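Mitotic checkpoint control protein kinase BUB1 (Drosophila melanogaster, PDB 6JKK) probably phosphorylates protein substrates using ATP as a mitotic checkpoint kinase of the kinetochore, this chain being the kinase domain of the longer protein. Local coordinates at residues A[20-25]-A[94-99]; A[88-93]-A[120-125]; A[99-104]-A[112-117]; A[176-181]-A[211-216]. One frame throughout, in Å; residues are numbered along the deposited sequence. Where two conformers were deposited one is given.

Interaction 1: A[20-25]-A[94-99]; sequences ESIDFS and EFYICL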
loop_
_atom_site.group_PDB
_atom_site.type_symbol
_atom_site.label_atom_id
_atom_site.label_comp_id
_atom_site.label_asym_id
_atom_site.label_seq_id
_atom_site.Cartn_x
_atom_site.Cartn_y
_atom_site.Cartn_z
ATOM N N GLU A 20 -3.568 -8.031 -23.303
ATOM C CA GLU A 20 -3.438 -8.654 -24.614
ATOM C C GLU A 20 -2.580 -7.802 -25.549
ATOM O O GLU A 20 -1.853 -8.337 -26.384
ATOM C CB GLU A 20 -4.815 -8.958 -25.219
ATOM C CG GLU A 20 -5.421 -10.262 -24.699
ATOM C CD GLU A 20 -6.938 -10.271 -24.740
ATOM O OE1 GLU A 20 -7.519 -9.371 -25.382
ATOM O OE2 GLU A 20 -7.548 -11.174 -24.126
ATOM N N SER A 21 -2.638 -6.482 -25.386
ATOM C CA SER A 21 -1.873 -5.579 -26.249
ATOM C C SER A 21 -0.362 -5.743 -26.056
ATOM O O SER A 21 0.427 -5.435 -26.953
ATOM C CB SER A 21 -2.281 -4.120 -26.020
ATOM O OG SER A 21 -1.690 -3.599 -24.845
ATOM N N ILE A 22 0.036 -6.243 -24.890
ATOM C CA ILE A 22 1.449 -6.452 -24.591
ATOM C C ILE A 22 1.817 -7.936 -24.503
ATOM O O ILE A 22 2.905 -8.278 -24.026
ATOM C CB ILE A 22 1.851 -5.771 -23.275
ATOM C CG1 ILE A 22 1.104 -6.404 -22.097
ATOM C CG2 ILE A 22 1.581 -4.273 -23.341
ATOM C CD1 ILE A 22 1.528 -5.875 -20.770
ATOM N N ASP A 23 0.913 -8.804 -24.959
ATOM C CA ASP A 23 1.163 -10.248 -24.993
ATOM C C ASP A 23 1.609 -10.783 -23.629
ATOM O O ASP A 23 2.641 -11.447 -23.514
ATOM C CB ASP A 23 2.202 -10.589 -26.070
ATOM C CG ASP A 23 1.734 -10.232 -27.473
ATOM O OD1 ASP A 23 0.602 -10.609 -27.841
ATOM O OD2 ASP A 23 2.506 -9.574 -28.203
ATOM N N PHE A 24 0.827 -10.477 -22.599
ATOM C CA PHE A 24 1.194 -10.828 -21.235
ATOM C C PHE A 24 1.225 -12.344 -21.000
ATOM O O PHE A 24 2.136 -12.850 -20.342
ATOM C CB PHE A 24 0.256 -10.146 -20.236
ATOM C CG PHE A 24 0.680 -10.311 -18.806
ATOM C CD1 PHE A 24 1.892 -9.790 -18.366
ATOM C CD2 PHE A 24 -0.123 -10.994 -17.909
ATOM C CE1 PHE A 24 2.293 -9.943 -17.048
ATOM C CE2 PHE A 24 0.262 -11.151 -16.588
ATOM C CZ PHE A 24 1.471 -10.627 -16.152
ATOM N N SER A 25 0.244 -13.069 -21.536
ATOM C CA SER A 25 0.171 -14.515 -21.325
ATOM C C SER A 25 1.387 -15.229 -21.910
ATOM O O SER A 25 1.946 -16.142 -21.301
ATOM C CB SER A 25 -1.120 -15.082 -21.922
ATOM O OG SER A 25 -1.181 -14.835 -23.316
ATOM N N GLU A 94 -2.741 -8.125 -11.382
ATOM C CA GLU A 94 -1.911 -7.965 -10.197
ATOM C C GLU A 94 -0.474 -8.454 -10.436
ATOM O O GLU A 94 0.489 -7.793 -10.034
ATOM C CB GLU A 94 -2.546 -8.679 -9.004
ATOM C CG GLU A 94 -1.685 -8.676 -7.760
ATOM C CD GLU A 94 -2.435 -9.202 -6.566
ATOM O OE1 GLU A 94 -3.605 -9.607 -6.733
ATOM O OE2 GLU A 94 -1.855 -9.202 -5.467
ATOM N N PHE A 95 -0.337 -9.593 -11.114
ATOM C CA PHE A 95 0.968 -10.163 -11.432
ATOM C C PHE A 95 1.708 -9.196 -12.359
ATOM O O PHE A 95 2.888 -8.902 -12.141
ATOM C CB PHE A 95 0.799 -11.552 -12.078
ATOM C CG PHE A 95 2.063 -12.387 -12.121
ATOM C CD1 PHE A 95 3.155 -12.091 -11.310
ATOM C CD2 PHE A 95 2.158 -13.469 -13.000
ATOM C CE1 PHE A 95 4.319 -12.865 -11.363
ATOM C CE2 PHE A 95 3.312 -14.248 -13.061
ATOM C CZ PHE A 95 4.396 -13.947 -12.248
ATOM N N TYR A 96 1.010 -8.672 -13.366
ATOM C CA TYR A 96 1.614 -7.699 -14.284
ATOM C C TYR A 96 2.189 -6.479 -13.555
ATOM O O TYR A 96 3.349 -6.124 -13.766
ATOM C CB TYR A 96 0.609 -7.233 -15.353
ATOM C CG TYR A 96 1.072 -5.973 -16.074
ATOM C CD1 TYR A 96 2.021 -6.038 -17.089
ATOM C CD2 TYR A 96 0.568 -4.720 -15.727
ATOM C CE1 TYR A 96 2.463 -4.886 -17.737
ATOM C CE2 TYR A 96 1.002 -3.559 -16.371
ATOM C CZ TYR A 96 1.946 -3.653 -17.375
ATOM O OH TYR A 96 2.380 -2.516 -18.024
ATOM N N ILE A 97 1.376 -5.841 -12.715
ATOM C CA ILE A 97 1.825 -4.653 -11.986
ATOM C C ILE A 97 3.074 -4.951 -11.154
ATOM O O ILE A 97 4.050 -4.197 -11.185
ATOM C CB ILE A 97 0.719 -4.084 -11.057
ATOM C CG1 ILE A 97 -0.455 -3.520 -11.873
ATOM C CG2 ILE A 97 1.308 -3.027 -10.113
ATOM C CD1 ILE A 97 -0.091 -2.361 -12.813
ATOM N N CYS A 98 3.045 -6.059 -10.421
ATOM C CA CYS A 98 4.153 -6.416 -9.540
ATOM C C CYS A 98 5.427 -6.684 -10.314
ATOM O O CYS A 98 6.511 -6.264 -9.907
ATOM C CB CYS A 98 3.797 -7.636 -8.697
ATOM S SG CYS A 98 2.645 -7.254 -7.387
ATOM N N LEU A 99 5.298 -7.383 -11.436
ATOM C CA LEU A 99 6.449 -7.624 -12.298
ATOM C C LEU A 99 7.031 -6.287 -12.771
ATOM O O LEU A 99 8.256 -6.093 -12.765
ATOM C CB LEU A 99 6.036 -8.487 -13.496
ATOM C CG LEU A 99 5.741 -9.956 -13.179
ATOM C CD1 LEU A 99 5.017 -10.635 -14.341
ATOM C CD2 LEU A 99 7.030 -10.701 -12.849
#

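Interaction 2: A[88-93]-A[120-125]; sequences RPTNYW and ALVGNN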
loop_
_atom_site.group_PDB
_atom_site.type_symbol
_atom_site.label_atom_id
_atom_site.label_comp_id
_atom_site.label_asym_id
_atom_site.label_seq_id
_atom_site.Cartn_x
_atom_site.Cartn_y
_atom_site.Cartn_z
ATOM N N ARG A 88 -10.416 -15.412 -7.395
ATOM C CA ARG A 88 -11.247 -15.808 -8.530
ATOM C C ARG A 88 -12.040 -14.589 -9.009
ATOM O O ARG A 88 -12.597 -13.852 -8.192
ATOM C CB ARG A 88 -12.212 -16.932 -8.133
ATOM C CG ARG A 88 -11.525 -18.211 -7.652
ATOM C CD ARG A 88 -12.502 -19.189 -7.012
ATOM N NE ARG A 88 -13.304 -18.514 -5.999
ATOM C CZ ARG A 88 -12.947 -18.372 -4.726
ATOM N NH1 ARG A 88 -11.797 -18.876 -4.288
ATOM N NH2 ARG A 88 -13.744 -17.726 -3.888
ATOM N N PRO A 89 -12.055 -14.339 -10.329
ATOM C CA PRO A 89 -11.288 -15.067 -11.347
ATOM C C PRO A 89 -9.812 -14.725 -11.236
ATOM O O PRO A 89 -9.440 -13.857 -10.450
ATOM C CB PRO A 89 -11.844 -14.513 -12.661
ATOM C CG PRO A 89 -12.292 -13.134 -12.318
ATOM C CD PRO A 89 -12.829 -13.229 -10.915
ATOM N N THR A 90 -8.989 -15.423 -12.003
ATOM C CA THR A 90 -7.546 -15.205 -12.009
ATOM C C THR A 90 -7.220 -13.724 -12.188
ATOM O O THR A 90 -7.706 -13.084 -13.124
ATOM C CB THR A 90 -6.907 -16.028 -13.135
ATOM O OG1 THR A 90 -7.378 -17.383 -13.056
ATOM C CG2 THR A 90 -5.389 -16.002 -13.047
ATOM N N ASN A 91 -6.432 -13.172 -11.267
ATOM C CA ASN A 91 -6.020 -11.780 -11.372
ATOM C C ASN A 91 -4.653 -11.695 -12.047
ATOM O O ASN A 91 -3.613 -11.659 -11.381
ATOM C CB ASN A 91 -6.007 -11.113 -9.992
ATOM C CG ASN A 91 -5.957 -9.596 -10.077
ATOM O OD1 ASN A 91 -5.488 -9.030 -11.069
ATOM N ND2 ASN A 91 -6.444 -8.928 -9.037
ATOM N N TYR A 92 -4.657 -11.702 -13.376
ATOM C CA TYR A 92 -3.415 -11.585 -14.132
ATOM C C TYR A 92 -2.832 -10.200 -13.915
ATOM O O TYR A 92 -1.613 -10.031 -13.836
ATOM C CB TYR A 92 -3.671 -11.801 -15.623
ATOM C CG TYR A 92 -4.165 -13.187 -15.965
ATOM C CD1 TYR A 92 -3.275 -14.241 -16.125
ATOM C CD2 TYR A 92 -5.524 -13.442 -16.129
ATOM C CE1 TYR A 92 -3.722 -15.506 -16.441
ATOM C CE2 TYR A 92 -5.979 -14.709 -16.449
ATOM C CZ TYR A 92 -5.068 -15.733 -16.597
ATOM O OH TYR A 92 -5.497 -17.002 -16.905
ATOM N N TRP A 93 -3.716 -9.211 -13.813
ATOM C CA TRP A 93 -3.311 -7.811 -13.716
ATOM C C TRP A 93 -2.398 -7.549 -12.528
ATOM O O TRP A 93 -1.400 -6.834 -12.645
ATOM C CB TRP A 93 -4.549 -6.915 -13.638
ATOM C CG TRP A 93 -4.239 -5.447 -13.571
ATOM C CD1 TRP A 93 -4.332 -4.628 -12.471
ATOM C CD2 TRP A 93 -3.786 -4.620 -14.649
ATOM N NE1 TRP A 93 -3.963 -3.343 -12.809
ATOM C CE2 TRP A 93 -3.627 -3.314 -14.138
ATOM C CE3 TRP A 93 -3.503 -4.859 -15.999
ATOM C CZ2 TRP A 93 -3.194 -2.251 -14.939
ATOM C CZ3 TRP A 93 -3.074 -3.808 -16.786
ATOM C CH2 TRP A 93 -2.923 -2.521 -16.257
ATOM N N ALA A 120 3.944 -17.882 -8.557
ATOM C CA ALA A 120 2.582 -17.711 -9.052
ATOM C C ALA A 120 2.033 -19.023 -9.578
ATOM O O ALA A 120 2.626 -19.652 -10.453
ATOM C CB ALA A 120 2.538 -16.647 -10.154
ATOM N N LEU A 121 0.891 -19.436 -9.041
ATOM C CA LEU A 121 0.193 -20.592 -9.576
ATOM C C LEU A 121 -1.041 -20.046 -10.278
ATOM O O LEU A 121 -1.908 -19.438 -9.644
ATOM C CB LEU A 121 -0.196 -21.542 -8.446
ATOM C CG LEU A 121 -0.755 -22.912 -8.809
ATOM C CD1 LEU A 121 0.292 -23.731 -9.555
ATOM C CD2 LEU A 121 -1.224 -23.640 -7.554
ATOM N N VAL A 122 -1.100 -20.237 -11.592
ATOM C CA VAL A 122 -2.128 -19.605 -12.415
ATOM C C VAL A 122 -2.985 -20.632 -13.161
ATOM O O VAL A 122 -2.532 -21.251 -14.127
ATOM C CB VAL A 122 -1.484 -18.619 -13.413
ATOM C CG1 VAL A 122 -2.539 -17.959 -14.259
ATOM C CG2 VAL A 122 -0.675 -17.565 -12.664
ATOM N N GLY A 123 -4.225 -20.814 -12.707
ATOM C CA GLY A 123 -5.122 -21.769 -13.327
ATOM C C GLY A 123 -6.166 -21.099 -14.194
ATOM O O GLY A 123 -6.216 -19.869 -14.277
ATOM N N ASN A 124 -6.997 -21.909 -14.839
ATOM C CA ASN A 124 -8.086 -21.391 -15.652
ATOM C C ASN A 124 -9.055 -20.593 -14.773
ATOM O O ASN A 124 -9.636 -19.601 -15.209
ATOM C CB ASN A 124 -8.854 -22.538 -16.317
ATOM C CG ASN A 124 -7.962 -23.477 -17.127
ATOM O OD1 ASN A 124 -6.937 -23.077 -17.677
ATOM N ND2 ASN A 124 -8.372 -24.736 -17.212
ATOM N N ASN A 125 -9.192 -21.037 -13.524
ATOM C CA ASN A 125 -10.237 -20.580 -12.614
ATOM C C ASN A 125 -9.787 -19.535 -11.601
ATOM O O ASN A 125 -10.569 -18.666 -11.193
ATOM C CB ASN A 125 -10.762 -21.788 -11.841
ATOM C CG ASN A 125 -9.665 -22.479 -11.022
ATOM O OD1 ASN A 125 -8.565 -22.750 -11.527
ATOM N ND2 ASN A 125 -9.959 -22.748 -9.752
HETATM O O HOH W 1 -10.265 -16.853 -14.198
HETATM O O HOH W 2 -8.380 -17.592 -17.481
#

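Interaction 3: A[99-104]-A[112-117]; sequences LEIHSR and PSYAHI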
loop_
_atom_site.group_PDB
_atom_site.type_symbol
_atom_site.label_atom_id
_atom_site.label_comp_id
_atom_site.label_asym_id
_atom_site.label_seq_id
_atom_site.Cartn_x
_atom_site.Cartn_y
_atom_site.Cartn_z
ATOM N N LEU A 99 5.298 -7.383 -11.436
ATOM C CA LEU A 99 6.449 -7.624 -12.298
ATOM C C LEU A 99 7.031 -6.287 -12.771
ATOM O O LEU A 99 8.256 -6.093 -12.765
ATOM C CB LEU A 99 6.036 -8.487 -13.496
ATOM C CG LEU A 99 5.741 -9.956 -13.179
ATOM C CD1 LEU A 99 5.017 -10.635 -14.341
ATOM C CD2 LEU A 99 7.030 -10.701 -12.849
ATOM N N GLU A 100 6.155 -5.365 -13.174
ATOM C CA GLU A 100 6.606 -4.070 -13.701
ATOM C C GLU A 100 7.283 -3.242 -12.628
ATOM O O GLU A 100 8.316 -2.623 -12.877
ATOM C CB GLU A 100 5.446 -3.279 -14.317
ATOM C CG GLU A 100 5.101 -3.691 -15.746
ATOM C CD GLU A 100 6.306 -3.646 -16.673
ATOM O OE1 GLU A 100 6.793 -2.533 -16.975
ATOM O OE2 GLU A 100 6.773 -4.722 -17.086
ATOM N N ILE A 101 6.698 -3.220 -11.433
ATOM C CA ILE A 101 7.309 -2.493 -10.333
ATOM C C ILE A 101 8.754 -2.959 -10.136
ATOM O O ILE A 101 9.690 -2.150 -10.097
ATOM C CB ILE A 101 6.510 -2.658 -9.026
ATOM C CG1 ILE A 101 5.231 -1.819 -9.081
ATOM C CG2 ILE A 101 7.349 -2.205 -7.839
ATOM C CD1 ILE A 101 4.268 -2.088 -7.939
ATOM N N HIS A 102 8.947 -4.268 -10.049
ATOM C CA HIS A 102 10.285 -4.784 -9.781
ATOM C C HIS A 102 11.198 -4.691 -11.004
ATOM O O HIS A 102 12.421 -4.716 -10.882
ATOM C CB HIS A 102 10.216 -6.190 -9.165
ATOM C CG HIS A 102 9.730 -6.177 -7.747
ATOM N ND1 HIS A 102 10.579 -6.017 -6.671
ATOM C CD2 HIS A 102 8.479 -6.244 -7.231
ATOM C CE1 HIS A 102 9.872 -6.002 -5.554
ATOM N NE2 HIS A 102 8.595 -6.143 -5.866
ATOM N N SER A 103 10.598 -4.526 -12.177
ATOM C CA SER A 103 11.377 -4.297 -13.385
ATOM C C SER A 103 11.872 -2.842 -13.444
ATOM O O SER A 103 12.956 -2.557 -13.982
ATOM C CB SER A 103 10.514 -4.620 -14.607
ATOM O OG SER A 103 11.292 -4.699 -15.783
ATOM N N ARG A 104 11.091 -1.923 -12.888
ATOM C CA ARG A 104 11.385 -0.494 -13.050
ATOM C C ARG A 104 12.216 0.082 -11.915
ATOM O O ARG A 104 12.805 1.155 -12.057
ATOM C CB ARG A 104 10.092 0.312 -13.221
ATOM C CG ARG A 104 9.299 -0.055 -14.463
ATOM C CD ARG A 104 7.980 0.695 -14.534
ATOM N NE ARG A 104 7.128 0.134 -15.577
ATOM C CZ ARG A 104 5.881 0.523 -15.815
ATOM N NH1 ARG A 104 5.343 1.492 -15.093
ATOM N NH2 ARG A 104 5.174 -0.055 -16.778
ATOM N N PRO A 112 12.914 -3.574 -0.894
ATOM C CA PRO A 112 12.073 -4.205 0.136
ATOM C C PRO A 112 10.744 -3.485 0.393
ATOM O O PRO A 112 9.908 -4.011 1.143
ATOM C CB PRO A 112 12.942 -4.114 1.399
ATOM C CG PRO A 112 14.346 -3.987 0.894
ATOM C CD PRO A 112 14.216 -3.150 -0.343
ATOM N N SER A 113 10.545 -2.314 -0.208
ATOM C CA SER A 113 9.370 -1.491 0.088
ATOM C C SER A 113 8.128 -1.885 -0.700
ATOM O O SER A 113 7.053 -1.331 -0.467
ATOM C CB SER A 113 9.667 -0.012 -0.189
ATOM O OG SER A 113 10.892 0.380 0.384
ATOM N N TYR A 114 8.275 -2.812 -1.644
ATOM C CA TYR A 114 7.144 -3.231 -2.466
ATOM C C TYR A 114 7.035 -4.743 -2.433
ATOM O O TYR A 114 8.046 -5.437 -2.561
ATOM C CB TYR A 114 7.323 -2.744 -3.916
ATOM C CG TYR A 114 7.593 -1.259 -3.981
ATOM C CD1 TYR A 114 6.557 -0.337 -3.842
ATOM C CD2 TYR A 114 8.883 -0.782 -4.136
ATOM C CE1 TYR A 114 6.808 1.024 -3.870
ATOM C CE2 TYR A 114 9.147 0.577 -4.164
ATOM C CZ TYR A 114 8.108 1.470 -4.032
ATOM O OH TYR A 114 8.372 2.822 -4.067
ATOM N N ALA A 115 5.817 -5.248 -2.258
ATOM C CA ALA A 115 5.576 -6.689 -2.252
ATOM C C ALA A 115 6.167 -7.319 -3.503
ATOM O O ALA A 115 6.103 -6.729 -4.577
ATOM C CB ALA A 115 4.088 -6.979 -2.175
ATOM N N HIS A 116 6.750 -8.505 -3.349
ATOM C CA HIS A 116 7.324 -9.244 -4.470
ATOM C C HIS A 116 6.594 -10.577 -4.559
ATOM O O HIS A 116 6.447 -11.275 -3.547
ATOM C CB HIS A 116 8.830 -9.453 -4.247
ATOM C CG HIS A 116 9.498 -10.288 -5.301
ATOM N ND1 HIS A 116 9.641 -11.654 -5.184
ATOM C CD2 HIS A 116 10.087 -9.947 -6.474
ATOM C CE1 HIS A 116 10.277 -12.122 -6.249
ATOM N NE2 HIS A 116 10.556 -11.106 -7.046
ATOM N N ILE A 117 6.096 -10.910 -5.745
ATOM C CA ILE A 117 5.464 -12.216 -5.937
ATOM C C ILE A 117 6.572 -13.230 -6.191
ATOM O O ILE A 117 7.201 -13.240 -7.263
ATOM C CB ILE A 117 4.385 -12.176 -7.056
ATOM C CG1 ILE A 117 3.244 -11.257 -6.629
ATOM C CG2 ILE A 117 3.827 -13.586 -7.369
ATOM C CD1 ILE A 117 2.122 -11.104 -7.644
#

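Interaction 4: A[176-181]-A[211-216]; sequences MGIIHA and SIDMKL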
loop_
_atom_site.group_PDB
_atom_site.type_symbol
_atom_site.label_atom_id
_atom_site.label_comp_id
_atom_site.label_asym_id
_atom_site.label_seq_id
_atom_site.Cartn_x
_atom_site.Cartn_y
_atom_site.Cartn_z
ATOM N N MET A 176 7.805 5.746 -10.975
ATOM C CA MET A 176 7.775 4.613 -11.891
ATOM C C MET A 176 6.485 4.588 -12.716
ATOM O O MET A 176 6.279 3.684 -13.528
ATOM C CB MET A 176 7.930 3.298 -11.113
ATOM C CG MET A 176 9.332 3.076 -10.533
ATOM S SD MET A 176 9.553 1.478 -9.709
ATOM C CE MET A 176 8.801 1.792 -8.105
ATOM N N GLY A 177 5.615 5.577 -12.509
ATOM C CA GLY A 177 4.391 5.687 -13.294
ATOM C C GLY A 177 3.292 4.730 -12.868
ATOM O O GLY A 177 2.424 4.357 -13.667
ATOM N N ILE A 178 3.318 4.334 -11.599
ATOM C CA ILE A 178 2.306 3.425 -11.068
ATOM C C ILE A 178 1.471 4.097 -9.975
ATOM O O ILE A 178 2.020 4.728 -9.067
ATOM C CB ILE A 178 2.958 2.135 -10.507
ATOM C CG1 ILE A 178 3.797 1.446 -11.592
ATOM C CG2 ILE A 178 1.891 1.180 -9.937
ATOM C CD1 ILE A 178 2.978 0.567 -12.526
ATOM N N ILE A 179 0.146 3.979 -10.085
ATOM C CA ILE A 179 -0.760 4.424 -9.029
ATOM C C ILE A 179 -1.261 3.175 -8.312
ATOM O O ILE A 179 -1.821 2.284 -8.945
ATOM C CB ILE A 179 -1.943 5.230 -9.603
ATOM C CG1 ILE A 179 -1.421 6.452 -10.364
ATOM C CG2 ILE A 179 -2.888 5.680 -8.487
ATOM C CD1 ILE A 179 -2.440 7.108 -11.286
ATOM N N HIS A 180 -1.029 3.090 -7.003
ATOM C CA HIS A 180 -1.443 1.906 -6.251
ATOM C C HIS A 180 -2.965 1.761 -6.291
ATOM O O HIS A 180 -3.494 0.662 -6.497
ATOM C CB HIS A 180 -0.942 1.972 -4.804
ATOM C CG HIS A 180 -1.346 0.790 -3.979
ATOM N ND1 HIS A 180 -2.608 0.657 -3.442
ATOM C CD2 HIS A 180 -0.664 -0.323 -3.622
ATOM C CE1 HIS A 180 -2.685 -0.486 -2.784
ATOM N NE2 HIS A 180 -1.517 -1.098 -2.873
ATOM N N ALA A 181 -3.646 2.887 -6.073
ATOM C CA ALA A 181 -5.096 3.025 -6.236
ATOM C C ALA A 181 -5.966 2.427 -5.118
ATOM O O ALA A 181 -7.188 2.548 -5.160
ATOM C CB ALA A 181 -5.553 2.539 -7.632
ATOM N N SER A 211 -4.084 -1.716 -9.250
ATOM C CA SER A 211 -3.169 -0.611 -9.521
ATOM C C SER A 211 -3.288 -0.138 -10.967
ATOM O O SER A 211 -3.843 -0.842 -11.816
ATOM C CB SER A 211 -1.724 -0.998 -9.184
ATOM O OG SER A 211 -1.582 -1.209 -7.790
ATOM N N ILE A 212 -2.779 1.061 -11.236
ATOM C CA ILE A 212 -2.868 1.659 -12.567
ATOM C C ILE A 212 -1.474 1.916 -13.131
ATOM O O ILE A 212 -0.643 2.524 -12.458
ATOM C CB ILE A 212 -3.629 2.995 -12.503
ATOM C CG1 ILE A 212 -5.042 2.783 -11.955
ATOM C CG2 ILE A 212 -3.665 3.677 -13.872
ATOM C CD1 ILE A 212 -5.752 4.080 -11.614
ATOM N N ASP A 213 -1.211 1.450 -14.352
ATOM C CA ASP A 213 0.066 1.723 -15.000
ATOM C C ASP A 213 -0.085 2.868 -15.994
ATOM O O ASP A 213 -0.650 2.692 -17.075
ATOM C CB ASP A 213 0.617 0.471 -15.694
ATOM C CG ASP A 213 1.995 0.692 -16.300
ATOM O OD1 ASP A 213 2.571 1.791 -16.122
ATOM O OD2 ASP A 213 2.504 -0.237 -16.960
ATOM N N MET A 214 0.432 4.036 -15.622
ATOM C CA MET A 214 0.317 5.228 -16.459
ATOM C C MET A 214 1.132 5.130 -17.749
ATOM O O MET A 214 0.869 5.862 -18.706
ATOM C CB MET A 214 0.722 6.479 -15.669
ATOM C CG MET A 214 -0.170 6.768 -14.478
ATOM S SD MET A 214 -1.878 7.083 -14.958
ATOM C CE MET A 214 -1.714 8.696 -15.717
ATOM N N LYS A 215 2.113 4.228 -17.779
ATOM C CA LYS A 215 2.957 4.060 -18.964
ATOM C C LYS A 215 2.202 3.403 -20.121
ATOM O O LYS A 215 2.666 3.409 -21.265
ATOM C CB LYS A 215 4.229 3.270 -18.629
ATOM C CG LYS A 215 5.185 4.007 -17.689
ATOM C CD LYS A 215 6.594 3.417 -17.740
ATOM C CE LYS A 215 7.520 4.087 -16.727
ATOM N NZ LYS A 215 7.754 5.531 -17.033
ATOM N N LEU A 216 1.032 2.848 -19.819
ATOM C CA LEU A 216 0.190 2.223 -20.836
ATOM C C LEU A 216 -0.780 3.222 -21.462
ATOM O O LEU A 216 -1.546 2.872 -22.360
ATOM C CB LEU A 216 -0.586 1.051 -20.235
ATOM C CG LEU A 216 0.242 -0.165 -19.827
ATOM C CD1 LEU A 216 -0.652 -1.278 -19.308
ATOM C CD2 LEU A 216 1.067 -0.648 -20.999
#

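Interaction 1: A[20-25]-A[94-99]
Phe24 and Ile22 belong to the helical N-terminal extension, and they pack on Tyr96 of helix 92-104, the alphaC helix of the protein kinase fold. Phe24 has the largest share of the contact. Its CG stands anti to the backbone N (chi1 -172°), which carries the ring across to the helix with CZ leading. Phe24 CZ stops 3.4 Å from Tyr96 N. Tyr96 CB lies over one face of this ring, 3.9 Å from the ring centroid, in a CH-pi contact. The Tyr96 ring turns its edge to Phe24 in an offset edge-to-face pair. The two planes stand at 85° and the centroids are 5.7 Å apart. Leu99 CD1 meets the edge of the Phe24 ring, 3.9 Å from Phe24 CE1, and also covers the centre of one Phe95 face. Ile22 comes in across Tyr96 at about a right angle, with its CD1 only 3.3 Å from Tyr96 CE1, a tight fit. A Schellman motif ends helix 12-21 just before Phe24, with Asp23 at positive phi. Around the contact, Leu19 of helix 12-21 touches both Phe24 and Tyr96. Phe95 meets Ile28 of helix 24-28 and Tyr129 of strand 127-132. Tyr96 OH bonds to Asp213, and Glu94 forms the salt bridge to Lys85 of strand 80-87 that joins alphaC to the predicted ATP site.

Interaction 2: A[88-93]-A[120-125]
Thr90, on the linker between strand 80-87 and the alphaC helix, meets Gly123 in the turn between strands 119-122 and 127-132 of the kinase N-lobe sheet. One direct hydrogen bond crosses the contact. Thr90 OG1 donates to Gly123 O over 3.0 Å and reaches it from above the carbonyl plane, 36° out of it. The apolar part centres on Val122 CG1. It sits 3.7 Å from Thr90 CG2 and 3.5 Å from Tyr92 CE1. With chi1 at -50°, Thr90 puts its methyl anti to the backbone N and its hydroxyl beside it, and the two branches serve different partners. The methyl also rests over one face of the Tyr92 ring, toward the rim. Plain van der Waals touches complete the contact at the cis-peptide of Pro89, where Arg88 CG lies 3.7 Å from Asn125 O. The Asn125 side chain itself is held by Val40 O. Water forms the outer layer, and Asn124 O takes a bond from each of two molecules. One water accepts from Thr90 N at 2.9 Å. The other lies in the plane of the Tyr92 ring, 3.0 Å from Tyr92 OH and 3.3 Å from Asn124 O.

Interaction 3: A[99-104]-A[112-117]
His102, near the C-terminal end of helix 92-104, puts its ring against Tyr114, Ala115 and His116 and has the most surface buried here. Its NE2 donates to Ala115 O at 2.9 Å, with an N-H...O angle of 155°. The acceptor lies in the plane of the imidazole, but the donor stands 50° out of the carbonyl plane of Ala115. The geometry is consistent with a proton on NE2. The edge of the His116 ring meets one face of the His102 ring, with His116 CD2 over the centre, 4.0 Å from His102 CG. This is an edge-to-face pair with centroids 5.0 Å apart. The in-plane bond and the ring above it together limit how the His102 imidazole can turn. His116 ND1 is in turn bonded to Asp118 OD1. Tyr114 makes the second largest contribution. Its CB lies 4.0 Å from Ile101 CG2, and the two side chains cross at about a right angle. The Tyr114 ring then leads away from the helix, and its OH bonds to Ile169 O of helix 156-175. Ile101 also touches Leu173 of that helix. The stretch 112-117 is part of the alphaC-beta4 loop of the protein kinase fold. Here that loop ties the end of alphaC to helix 156-175 of the C-lobe.

Interaction 4: A[176-181]-A[211-216]
Ile179 and Ile212 pair on one face of a two-stranded antiparallel sheet, their CB atoms 4.0 Å apart. On the same side Met214 bends at chi2 and chi3, and its SD meets Ile179 CD1 at 3.7 Å. Ile178 points to the other face, where its CD1 lies 3.8 Å from Asp213 OD1. Ile179 and Ile212 form a hydrogen-bonded pair, Ile179 N to Ile212 O at 2.9 Å and Ile212 N to Ile179 O at 2.8 Å. A third backbone bond runs from Met214 N to Gly177 O at 2.8 Å. At one end Ser211 OG donates to His180 O at 3.0 Å and lies over a face of the His180 ring. At the other, Asp213 OD1 accepts from Lys215 N in an Asx turn. The paired strands 178-179 and 212-213 correspond to beta6 and beta9 of the kinase fold, joining the catalytic-loop entry to the activation segment. Helix 156-175 touches Ile178 through Leu173, helix 246-261 touches Ala181 through Leu247, and Arg104 of helix 92-104 bridges to Asp213 OD2.

Helix 92-104 runs through interactions 1, 2 and 3, and Asp213 of interaction 4 reaches it from the C-lobe. Interactions 1, 3 and 4 are largely buried, whereas interaction 2 is partly open and uses water. Their chemistry differs accordingly. Interaction 1 is aromatic and apolar, interaction 3 adds a histidine hydrogen bond, and interaction 4 rests on backbone hydrogen bonds flanked by apolar side chains. Leu99 is common to interactions 1 and 3. Asp213 joins interaction 4 to interactions 1 and 3. Trp93 NE1, from the segment of interaction 2, bonds to Ser211 O. The activation segment is thus tied to alphaC along several turns.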